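Side-chain contacts in S3-RNase (Pyrus pyrifolia, PDB 1IQQ), which cleaves RNA as a T2-family ribonuclease of the pistil and is responsible for gametophytic self-incompatibility, the rejection of self pollen: residues 60-63 with 64-68; 76-79 with 80-83; 117-120 with 121-125; 170-174 with 175-179; 185-189 with 190-194. All coordinates share one frame; numbering follows the deposited sequence.

Interaction 1: 60-63 with 64-68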
# COMPACT_ATOMS: atom_id res chain seq x y z
N LEU A 60 8.26 5.11 17.35
CA LEU A 60 7.26 4.58 16.36
C LEU A 60 7.23 5.55 15.24
O LEU A 60 7.23 5.13 14.04
CB LEU A 60 5.86 4.50 17.01
CG LEU A 60 4.73 4.12 16.03
CD1 LEU A 60 4.99 2.74 15.46
CD2 LEU A 60 3.43 4.02 16.83
N GLU A 61 7.14 6.86 15.51
CA GLU A 61 7.10 7.82 14.43
C GLU A 61 8.33 7.81 13.54
O GLU A 61 8.23 8.05 12.33
CB GLU A 61 6.79 9.23 14.98
CG GLU A 61 5.31 9.28 15.43
CD GLU A 61 4.93 10.53 16.20
OE1 GLU A 61 5.86 11.31 16.62
OE2 GLU A 61 3.68 10.70 16.37
N HIS A 62 9.49 7.53 14.13
CA HIS A 62 10.71 7.49 13.34
C HIS A 62 10.65 6.33 12.34
O HIS A 62 11.13 6.42 11.22
CB HIS A 62 11.84 7.24 14.34
CG HIS A 62 13.19 7.11 13.73
ND1 HIS A 62 13.88 6.01 13.35
CD2 HIS A 62 13.99 8.19 13.43
CE1 HIS A 62 15.07 6.44 12.80
NE2 HIS A 62 15.12 7.76 12.87
N GLN A 63 10.07 5.21 12.75
CA GLN A 63 9.94 4.07 11.82
C GLN A 63 8.94 4.41 10.76
O GLN A 63 9.18 4.10 9.60
CB GLN A 63 9.48 2.83 12.55
CG GLN A 63 10.54 2.27 13.58
CD GLN A 63 9.87 1.25 14.48
OE1 GLN A 63 9.76 0.06 14.18
NE2 GLN A 63 9.37 1.73 15.59
N LEU A 64 7.84 5.06 11.13
CA LEU A 64 6.84 5.43 10.13
C LEU A 64 7.39 6.49 9.15
O LEU A 64 6.96 6.54 8.02
CB LEU A 64 5.59 5.99 10.79
CG LEU A 64 4.87 4.96 11.67
CD1 LEU A 64 3.67 5.61 12.38
CD2 LEU A 64 4.29 3.79 10.84
N GLU A 65 8.35 7.34 9.58
CA GLU A 65 8.95 8.30 8.65
C GLU A 65 9.60 7.57 7.47
O GLU A 65 9.68 8.13 6.38
CB GLU A 65 10.02 9.16 9.38
CG GLU A 65 9.44 10.24 10.24
CD GLU A 65 10.50 10.95 11.08
OE1 GLU A 65 10.12 11.97 11.68
OE2 GLU A 65 11.67 10.48 11.16
N ILE A 66 10.09 6.37 7.75
CA ILE A 66 10.76 5.54 6.75
C ILE A 66 9.82 4.60 6.01
O ILE A 66 9.97 4.47 4.79
CB ILE A 66 11.91 4.71 7.41
CG1 ILE A 66 12.96 5.68 7.95
CG2 ILE A 66 12.56 3.67 6.40
CD1 ILE A 66 13.94 4.98 8.93
N ILE A 67 8.84 4.04 6.71
CA ILE A 67 8.00 2.97 6.11
C ILE A 67 6.70 3.54 5.63
O ILE A 67 6.09 2.97 4.68
CB ILE A 67 7.73 1.87 7.20
CG1 ILE A 67 9.03 1.08 7.44
CG2 ILE A 67 6.61 0.89 6.76
CD1 ILE A 67 8.94 0.26 8.70
N TRP A 68 6.25 4.64 6.19
CA TRP A 68 4.95 5.21 5.83
C TRP A 68 5.00 6.74 5.76
O TRP A 68 4.20 7.43 6.36
CB TRP A 68 3.86 4.80 6.83
CG TRP A 68 2.43 4.96 6.34
CD1 TRP A 68 1.98 5.71 5.29
CD2 TRP A 68 1.27 4.30 6.88
NE1 TRP A 68 0.58 5.54 5.13
CE2 TRP A 68 0.15 4.68 6.11
CE3 TRP A 68 1.10 3.41 7.96
CZ2 TRP A 68 -1.13 4.20 6.39
CZ3 TRP A 68 -0.18 2.91 8.25
CH2 TRP A 68 -1.29 3.31 7.45
O HOH W 1 13.16 8.42 10.44
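L64 and L60 sit one helical turn apart, and L64 N donates to L60 O over 3.0 Å. The next bond, E65 N to E61 O, is shorter at 2.8 Å. Q63 O then serves two donors: I67 N at 2.9 Å and, weakly, I66 N at 3.1 Å, so a three-residue bond joins the four-residue pattern near the helix end. H62 O takes a proton from a water at 3.0 Å. That water gives its other proton to E65 OE2 at 2.6 Å, tying backbone carbonyl to carboxylate. E65 reaches it because CG lies beside its own backbone N (chi1 -77°) and the chain beyond is extended, carrying the carboxylate across the H62 side chain at about a right angle; R74 adds a long, weak ion pair. E61 turns its charge the other way, into a salt bridge with R56, while Q63 NE2 reaches back to L59 O.

All this belongs to helix 58-67 of the RNase T2 fold, which packs against helices 77-89 and 99-112. The leucines on the side facing them are buried: L60 and L64 cross at a slant, L60 CG lying 4.1 Å from L64 CD1, with L60 set against I107 and L64 against F103. W68 leaves helical angles, yet its N still bonds to L64 O at 2.7 Å. On the outer surface, I66 lies beside a glycan sugar.

Interaction 2: 76-79 with 80-83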
# COMPACT_ATOMS: atom_id res chain seq x y z
N LYS A 76 3.89 17.17 7.25
CA LYS A 76 2.47 16.90 7.52
C LYS A 76 2.29 15.44 7.97
O LYS A 76 1.14 14.98 8.05
CB LYS A 76 1.59 17.15 6.27
CG LYS A 76 1.65 18.58 5.64
CD LYS A 76 0.59 18.62 4.46
CE LYS A 76 0.49 19.96 3.71
NZ LYS A 76 0.28 21.16 4.63
N ASN A 77 3.37 14.73 8.22
CA ASN A 77 3.28 13.33 8.66
C ASN A 77 2.35 13.11 9.87
O ASN A 77 1.55 12.18 9.80
CB ASN A 77 4.64 12.74 9.06
CG ASN A 77 5.54 12.30 7.85
OD1 ASN A 77 5.08 12.22 6.71
ND2 ASN A 77 6.81 12.00 8.13
N ASN A 78 2.43 13.92 10.93
CA ASN A 78 1.58 13.56 12.10
C ASN A 78 0.09 13.63 11.87
O ASN A 78 -0.62 12.68 12.23
CB ASN A 78 1.91 14.39 13.35
CG ASN A 78 3.19 13.98 14.02
OD1 ASN A 78 3.64 12.81 13.98
ND2 ASN A 78 3.78 14.95 14.75
N LEU A 79 -0.38 14.68 11.20
CA LEU A 79 -1.80 14.79 10.93
C LEU A 79 -2.20 13.72 9.92
O LEU A 79 -3.28 13.19 9.99
CB LEU A 79 -2.16 16.20 10.41
CG LEU A 79 -3.66 16.40 10.18
CD1 LEU A 79 -4.45 16.30 11.50
CD2 LEU A 79 -3.89 17.75 9.52
N PHE A 80 -1.30 13.41 8.99
CA PHE A 80 -1.50 12.36 7.96
C PHE A 80 -1.67 10.97 8.65
O PHE A 80 -2.61 10.23 8.36
CB PHE A 80 -0.26 12.41 7.05
CG PHE A 80 -0.05 11.21 6.13
CD1 PHE A 80 -0.72 11.10 4.90
CD2 PHE A 80 0.93 10.25 6.46
CE1 PHE A 80 -0.39 10.03 4.03
CE2 PHE A 80 1.25 9.23 5.62
CZ PHE A 80 0.61 9.10 4.39
N TRP A 81 -0.78 10.63 9.58
CA TRP A 81 -0.98 9.35 10.27
C TRP A 81 -2.27 9.37 11.13
O TRP A 81 -2.99 8.31 11.22
CB TRP A 81 0.21 9.05 11.15
CG TRP A 81 1.46 8.77 10.38
CD1 TRP A 81 1.56 8.10 9.18
CD2 TRP A 81 2.76 9.22 10.71
NE1 TRP A 81 2.86 8.11 8.74
CE2 TRP A 81 3.63 8.80 9.65
CE3 TRP A 81 3.30 9.95 11.79
CZ2 TRP A 81 4.99 9.09 9.63
CZ3 TRP A 81 4.68 10.23 11.79
CH2 TRP A 81 5.51 9.80 10.70
N ASP A 82 -2.56 10.49 11.80
CA ASP A 82 -3.76 10.55 12.61
C ASP A 82 -4.98 10.18 11.73
O ASP A 82 -5.89 9.45 12.23
CB ASP A 82 -3.95 11.98 13.12
CG ASP A 82 -3.09 12.32 14.31
OD1 ASP A 82 -2.37 11.49 14.86
OD2 ASP A 82 -3.18 13.48 14.72
N LYS A 83 -5.04 10.69 10.50
CA LYS A 83 -6.21 10.40 9.62
C LYS A 83 -6.25 8.93 9.18
O LYS A 83 -7.34 8.40 8.96
CB LYS A 83 -6.24 11.30 8.37
CG LYS A 83 -6.35 12.83 8.70
CD LYS A 83 -6.37 13.60 7.35
CE LYS A 83 -5.99 15.07 7.53
NZ LYS A 83 -4.54 15.36 7.13
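W81 N donates to N77 O at 2.8 Å, flanked by F80 N to K76 O, D82 N to N78 O and K83 N to L79 O. K76 stands at the N-cap position, so this is the first turn of helix 77-89. Among the side chains, D82 OD1 forms a salt bridge with R56, which also holds N78 O, and N77 OD1 takes the backbone N of N70.

In this first turn the packing centres on the W81 indole. N77 CB lies over the face of the W81 six-membered ring, 3.6 Å from its centroid, a CH-pi contact with the amide plane only 32° from the ring. N78 OD1 comes instead to the ring edge, 3.5 Å from W81 CZ3. Farther round, K83 bends at its last torsion (chi4 101°) and brings NZ to 3.3 Å from L79 CG. F80 and K83 probably contact RNA, as judged from relatives.

W81 faces helix 58-67, touching E61 and L64 and giving its NE1 proton to W68 O; F103 of helix 99-112 meets it edge-to-face, and the F80 ring also meets W68.

Interaction 3: 117-120 with 121-125. With NAG (2-acetamido-2-deoxy-beta-D-glucopyranose), chain B.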
# COMPACT_ATOMS: atom_id res chain seq x y z
N VAL A 117 7.20 -4.39 -0.83
CA VAL A 117 7.02 -4.75 -2.22
C VAL A 117 8.27 -4.51 -3.04
O VAL A 117 8.50 -5.24 -4.01
CB VAL A 117 5.80 -3.99 -2.76
CG1 VAL A 117 5.77 -3.94 -4.33
CG2 VAL A 117 4.51 -4.67 -2.26
N SER A 118 9.09 -3.53 -2.69
CA SER A 118 10.36 -3.36 -3.44
C SER A 118 11.23 -4.61 -3.31
O SER A 118 11.87 -5.02 -4.30
CB SER A 118 11.13 -2.14 -2.92
OG SER A 118 10.43 -0.98 -3.36
N ARG A 119 11.19 -5.20 -2.09
CA ARG A 119 11.99 -6.40 -1.86
C ARG A 119 11.44 -7.63 -2.59
O ARG A 119 12.19 -8.37 -3.18
CB ARG A 119 12.08 -6.63 -0.34
CG ARG A 119 13.01 -7.77 0.06
CD ARG A 119 12.85 -7.98 1.62
NE ARG A 119 13.87 -8.91 2.15
CZ ARG A 119 13.72 -10.23 2.19
NH1 ARG A 119 12.61 -10.81 1.74
NH2 ARG A 119 14.69 -10.99 2.70
N ILE A 120 10.10 -7.81 -2.56
CA ILE A 120 9.48 -8.92 -3.26
C ILE A 120 9.80 -8.84 -4.75
O ILE A 120 10.19 -9.82 -5.37
CB ILE A 120 7.97 -8.87 -3.05
CG1 ILE A 120 7.66 -8.99 -1.54
CG2 ILE A 120 7.27 -9.96 -3.90
CD1 ILE A 120 6.20 -8.95 -1.27
N LEU A 121 9.70 -7.66 -5.35
CA LEU A 121 10.02 -7.50 -6.77
C LEU A 121 11.50 -7.75 -7.02
O LEU A 121 11.84 -8.46 -7.96
CB LEU A 121 9.62 -6.09 -7.22
CG LEU A 121 8.11 -5.84 -7.33
CD1 LEU A 121 7.85 -4.37 -7.63
CD2 LEU A 121 7.49 -6.68 -8.44
N SER A 122 12.35 -7.22 -6.16
CA SER A 122 13.80 -7.43 -6.33
C SER A 122 14.17 -8.91 -6.27
O SER A 122 15.02 -9.37 -7.04
CB SER A 122 14.54 -6.64 -5.23
OG SER A 122 15.97 -6.91 -5.33
N LYS A 123 13.51 -9.69 -5.40
CA LYS A 123 13.82 -11.10 -5.32
C LYS A 123 13.50 -11.82 -6.64
O LYS A 123 14.15 -12.83 -6.96
CB LYS A 123 13.07 -11.79 -4.16
CG LYS A 123 13.66 -11.38 -2.80
CD LYS A 123 12.78 -11.78 -1.68
CE LYS A 123 12.77 -13.27 -1.53
NZ LYS A 123 12.12 -13.65 -0.22
N ALA A 124 12.53 -11.28 -7.42
CA ALA A 124 12.15 -11.80 -8.74
C ALA A 124 12.91 -11.13 -9.88
O ALA A 124 12.49 -11.20 -11.03
CB ALA A 124 10.63 -11.66 -8.97
N LYS A 125 14.02 -10.46 -9.55
CA LYS A 125 14.86 -9.79 -10.56
C LYS A 125 14.22 -8.54 -11.19
O LYS A 125 14.58 -8.12 -12.31
CB LYS A 125 15.28 -10.76 -11.68
CG LYS A 125 15.86 -12.09 -11.17
CD LYS A 125 15.91 -13.06 -12.45
CE LYS A 125 14.55 -13.51 -12.94
NZ LYS A 125 14.72 -14.60 -13.92
C1 NAG B . 12.48 -2.27 0.96
C2 NAG B . 13.55 -1.75 1.96
C3 NAG B . 14.64 -1.04 1.15
C4 NAG B . 15.26 -1.96 0.09
C5 NAG B . 14.12 -2.52 -0.77
C6 NAG B . 14.53 -3.53 -1.79
C7 NAG B . 13.13 -0.95 4.23
C8 NAG B . 12.68 0.19 5.10
N2 NAG B . 12.97 -0.80 2.89
O3 NAG B . 15.65 -0.61 2.08
O4 NAG B . 16.11 -1.18 -0.77
O5 NAG B . 13.15 -3.17 0.08
O6 NAG B . 15.20 -4.65 -1.19
O7 NAG B . 13.61 -1.97 4.74
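R119 and K123, one turn apart on helix 117-123, meet at their side-chain ends, and the path of R119 shows how one chain can serve two neighbours. Its CB lies 3.6 Å from O5 of the N-acetylglucosamine, and CG passes that sugar's O6 at 4.0 Å. With CG anti to the backbone N (chi1 -174°) and the chain extended as far as NE, the guanidinium is carried beyond the sugar to K123. There NH1 touches K123 CD at 3.6 Å and comes within 3.5 Å of K123 NZ. Both nitrogens are donors, so the last approach is between like charges and probably carries some cost, which exposure of the lysine to solvent may lessen. K123 reaches the spot through a bend at its third torsion (chi3 70°).

The sugar belongs to the glycan on N116, just ahead of the helix, whose OD1 accepts weak bonds from S118 N and R119 N. S118 CB adds a contact with the sugar's C5, while its hydroxyl bonds to F30 N of strand 30-38. A Schellman motif closes the other end: K125, with positive phi, is its C-prime residue and donates to S122 O at 2.9 Å.

On the buried side, V117 and L121 lie side by side and point the same way, V117 CG1 being 3.9 Å from L121 CD1. L121 N bonds to V117 O at 3.0 Å. F30 packs on both side chains, and I142 of helix 135-143 on L121 and I120.

Interaction 4: 170-174 with 175-179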
# COMPACT_ATOMS: atom_id res chain seq x y z
N CYS A 170 -3.68 -8.59 -0.20
CA CYS A 170 -4.88 -8.75 0.61
C CYS A 170 -4.73 -9.93 1.55
O CYS A 170 -3.99 -10.92 1.25
CB CYS A 170 -6.10 -8.97 -0.30
SG CYS A 170 -6.42 -7.47 -1.28
N SER A 171 -5.36 -9.84 2.73
CA SER A 171 -5.28 -10.92 3.72
C SER A 171 -6.57 -11.11 4.38
O SER A 171 -7.49 -10.27 4.20
CB SER A 171 -4.14 -10.62 4.73
OG SER A 171 -4.29 -9.34 5.37
N ASP A 172 -6.72 -12.25 5.06
CA ASP A 172 -7.94 -12.57 5.74
C ASP A 172 -8.25 -11.71 6.94
O ASP A 172 -7.51 -10.82 7.29
CB ASP A 172 -7.99 -14.12 6.01
CG ASP A 172 -7.04 -14.58 7.05
OD1 ASP A 172 -6.52 -13.79 7.84
OD2 ASP A 172 -6.83 -15.85 7.11
N LYS A 173 -9.41 -11.95 7.55
CA LYS A 173 -9.84 -11.11 8.65
C LYS A 173 -8.82 -10.99 9.79
O LYS A 173 -8.72 -9.95 10.46
CB LYS A 173 -11.23 -11.57 9.12
CG LYS A 173 -11.88 -10.51 10.04
CD LYS A 173 -13.36 -10.86 10.22
CE LYS A 173 -14.04 -9.83 11.11
NZ LYS A 173 -15.53 -9.73 10.96
N SER A 174 -8.03 -12.03 10.02
CA SER A 174 -6.98 -11.97 11.06
C SER A 174 -5.67 -11.33 10.58
O SER A 174 -4.78 -11.00 11.39
CB SER A 174 -6.64 -13.37 11.53
OG SER A 174 -6.06 -14.10 10.46
N GLY A 175 -5.55 -11.13 9.28
CA GLY A 175 -4.34 -10.61 8.71
C GLY A 175 -3.23 -11.64 8.73
O GLY A 175 -2.11 -11.24 8.47
N GLU A 176 -3.52 -12.91 9.04
CA GLU A 176 -2.46 -13.92 9.13
C GLU A 176 -2.22 -14.74 7.88
O GLU A 176 -1.16 -15.40 7.80
CB GLU A 176 -2.69 -14.88 10.31
CG GLU A 176 -3.80 -15.91 10.16
CD GLU A 176 -4.14 -16.72 11.45
OE1 GLU A 176 -3.27 -17.45 11.98
OE2 GLU A 176 -5.30 -16.64 11.91
N HIS A 177 -3.18 -14.78 6.97
CA HIS A 177 -3.01 -15.53 5.70
C HIS A 177 -3.42 -14.60 4.59
O HIS A 177 -4.39 -13.86 4.74
CB HIS A 177 -3.94 -16.77 5.66
CG HIS A 177 -3.66 -17.78 6.73
ND1 HIS A 177 -2.55 -18.59 6.73
CD2 HIS A 177 -4.39 -18.12 7.82
CE1 HIS A 177 -2.59 -19.38 7.80
NE2 HIS A 177 -3.70 -19.12 8.47
N PHE A 178 -2.69 -14.62 3.46
CA PHE A 178 -3.08 -13.83 2.31
C PHE A 178 -4.30 -14.46 1.64
O PHE A 178 -4.57 -15.68 1.78
CB PHE A 178 -1.94 -13.85 1.31
CG PHE A 178 -0.73 -13.07 1.73
CD1 PHE A 178 -0.78 -11.69 1.88
CD2 PHE A 178 0.48 -13.73 1.95
CE1 PHE A 178 0.39 -10.96 2.24
CE2 PHE A 178 1.67 -13.07 2.31
CZ PHE A 178 1.64 -11.65 2.46
N ILE A 179 -5.05 -13.63 0.95
CA ILE A 179 -6.14 -14.06 0.10
C ILE A 179 -6.02 -13.31 -1.19
O ILE A 179 -5.34 -12.30 -1.28
CB ILE A 179 -7.53 -13.78 0.67
CG1 ILE A 179 -7.79 -12.27 0.83
CG2 ILE A 179 -7.70 -14.54 1.99
CD1 ILE A 179 -9.19 -11.98 1.27
O HOH W 2 -3.36 -10.60 -2.22
O HOH W 3 -7.36 -16.85 9.53
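G175 closes a type I turn with D172, its N donating to D172 O at 2.8 Å from well above the carbonyl plane. Its positive phi lets the chain start back. E176 follows with a weak bond from its N to D172 OD1. Its OE2 lies 3.0 Å from S174 OG, a hydroxyl that also has D172 OD1 close by, so the proton could go to either; a water joins E176 OE2 to D172 OD2.

H177 O takes D172 N in a bond of 2.9 Å that runs almost straight out from the carbonyl (177°). This bond lies beside the turn of the beta hairpin joining strand 161-171 to the short strand 178-179. CG of D172 lies between its backbone N and carbonyl carbon (chi1 71°), which brings OD2 to the edge of the H177 ring, 3.4 Å from CD2, the two planes almost perpendicular (84°). Cutting D172 back to an alanine would probably cost E176 N its weak acceptor and the bridging water its mate, leave the S174 hydroxyl with E176 OE2 alone, and open a gap at the edge of the H177 ring.

F178 brings its ring edge to C170 O, CD1 at 3.4 Å. I179 N bonds to the same carbonyl at 2.9 Å, and a water links I179 O back to C170 N. I179 CG1 packs on C170 CB, and C170 SG forms a disulfide with C181.

Interaction 5: 185-189 with 190-194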
# COMPACT_ATOMS: atom_id res chain seq x y z
N PHE A 185 -9.30 -3.36 -10.77
CA PHE A 185 -9.83 -2.31 -11.65
C PHE A 185 -10.27 -2.82 -13.04
O PHE A 185 -9.68 -3.78 -13.54
CB PHE A 185 -8.79 -1.22 -11.83
CG PHE A 185 -8.43 -0.49 -10.54
CD1 PHE A 185 -9.42 0.02 -9.69
CD2 PHE A 185 -7.10 -0.35 -10.21
CE1 PHE A 185 -9.06 0.68 -8.51
CE2 PHE A 185 -6.74 0.33 -8.99
CZ PHE A 185 -7.73 0.83 -8.18
N GLU A 186 -11.33 -2.22 -13.59
CA GLU A 186 -11.83 -2.60 -14.94
C GLU A 186 -10.95 -1.89 -15.96
O GLU A 186 -10.42 -0.79 -15.74
CB GLU A 186 -13.31 -2.20 -15.12
CG GLU A 186 -14.20 -2.87 -14.07
CD GLU A 186 -15.72 -2.68 -14.28
OE1 GLU A 186 -16.16 -2.09 -15.31
OE2 GLU A 186 -16.47 -3.16 -13.39
N PRO A 187 -10.87 -2.48 -17.17
CA PRO A 187 -10.01 -1.88 -18.19
C PRO A 187 -10.26 -0.47 -18.64
O PRO A 187 -9.34 0.19 -19.08
CB PRO A 187 -10.10 -2.90 -19.36
CG PRO A 187 -10.40 -4.18 -18.67
CD PRO A 187 -11.39 -3.81 -17.61
N ILE A 188 -11.50 0.00 -18.54
CA ILE A 188 -11.78 1.37 -18.96
C ILE A 188 -11.20 2.40 -18.03
O ILE A 188 -11.06 3.54 -18.42
CB ILE A 188 -13.36 1.58 -19.07
CG1 ILE A 188 -13.76 2.91 -19.78
CG2 ILE A 188 -13.99 1.58 -17.71
CD1 ILE A 188 -13.06 3.16 -21.15
N SER A 189 -10.87 2.00 -16.79
CA SER A 189 -10.38 2.95 -15.82
C SER A 189 -8.97 3.45 -16.09
O SER A 189 -8.09 2.72 -16.55
CB SER A 189 -10.40 2.31 -14.48
OG SER A 189 -9.78 3.20 -13.55
N PRO A 190 -8.73 4.73 -15.82
CA PRO A 190 -7.39 5.23 -16.03
C PRO A 190 -6.44 4.67 -14.93
O PRO A 190 -5.22 4.89 -15.04
CB PRO A 190 -7.60 6.76 -15.97
CG PRO A 190 -8.76 6.90 -15.13
CD PRO A 190 -9.70 5.82 -15.61
N HIS A 191 -6.95 3.94 -13.91
CA HIS A 191 -6.10 3.32 -12.88
C HIS A 191 -5.73 1.88 -13.22
O HIS A 191 -4.92 1.24 -12.58
CB HIS A 191 -6.83 3.31 -11.57
CG HIS A 191 -7.22 4.69 -11.17
ND1 HIS A 191 -8.50 5.04 -10.77
CD2 HIS A 191 -6.51 5.84 -11.22
CE1 HIS A 191 -8.56 6.35 -10.59
NE2 HIS A 191 -7.37 6.86 -10.87
N TYR A 192 -6.30 1.37 -14.32
CA TYR A 192 -6.07 -0.02 -14.73
C TYR A 192 -4.70 -0.25 -15.27
O TYR A 192 -4.13 0.61 -16.04
CB TYR A 192 -7.13 -0.38 -15.81
CG TYR A 192 -6.86 -1.65 -16.63
CD1 TYR A 192 -7.28 -2.91 -16.16
CD2 TYR A 192 -6.30 -1.55 -17.88
CE1 TYR A 192 -7.12 -4.05 -17.00
CE2 TYR A 192 -6.15 -2.66 -18.72
CZ TYR A 192 -6.57 -3.89 -18.24
OH TYR A 192 -6.37 -4.97 -19.07
N CYS A 193 -4.12 -1.39 -14.94
CA CYS A 193 -2.82 -1.75 -15.50
C CYS A 193 -3.02 -2.65 -16.73
O CYS A 193 -3.58 -3.70 -16.62
CB CYS A 193 -1.97 -2.56 -14.49
SG CYS A 193 -1.36 -1.58 -13.08
N PRO A 194 -2.52 -2.23 -17.89
CA PRO A 194 -2.69 -3.03 -19.10
C PRO A 194 -1.79 -4.24 -19.11
O PRO A 194 -0.84 -4.35 -18.33
CB PRO A 194 -2.34 -2.05 -20.19
CG PRO A 194 -1.15 -1.12 -19.52
CD PRO A 194 -1.69 -1.00 -18.10
O HOH W 4 -5.87 2.03 -18.17
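P187 and Y192 make a CH-pi contact within a surface loop that runs from strand 178-179 to strand 198-199 and has no regular secondary structure of its own. The CA of P187 stands over the middle of the Y192 ring, 3.5 Å from its centroid and 11° off the normal. P187 CG extends the cover toward the hydroxyl end, meeting Y192 CE1 at 3.7 Å. The ring gets there because CG of Y192 is anti to the backbone N (chi1 165°), which swings it under the proline; its CB meanwhile rests 3.3 Å from E186 O. With the Y192 ring cut back to an alanine, P187 is likely to lose the face it lies on, and a gap would probably open beside the first turn.

Two type I turns in series share S189: one runs from E186 to S189, the other from S189 to Y192, whose N bonds to S189 O at 3.2 Å. S189 OG adds an ST turn, accepting H191 N at 2.9 Å in a nearly straight bond (167°), so side chain and carbonyl of one serine hold successive amides.

On the other flank H191 CB sits over the F185 face, 4.0 Å from the ring centroid, and the imidazole turns an edge toward that face. F185 also makes a cation-pi contact with K152. The loop is fastened to strand 152-158 by backbone bonding of H191 with C155 and by the disulfide from C193 to the same residue.

How the interactions relate
The five contacts come in series along the chain, each built from neighbouring residues. Interactions 1 and 2 touch, their centres 11 Å apart, because helices 58-67 and 77-89 follow each other and pack together; helix 77-89 carries the catalytic E84, K87 and H88, so this pair forms part of the framework around the active site. Interaction 3 lies about 28 Å from interaction 2 between centres, on the opposite side of the chain's centre. Interactions 4 and 5 join the mixed sheet, through the hairpin with strand 161-171 and through strand 152-158 respectively. Interactions 1 and 5, 31 Å apart between centres, mark opposite sides of the molecule.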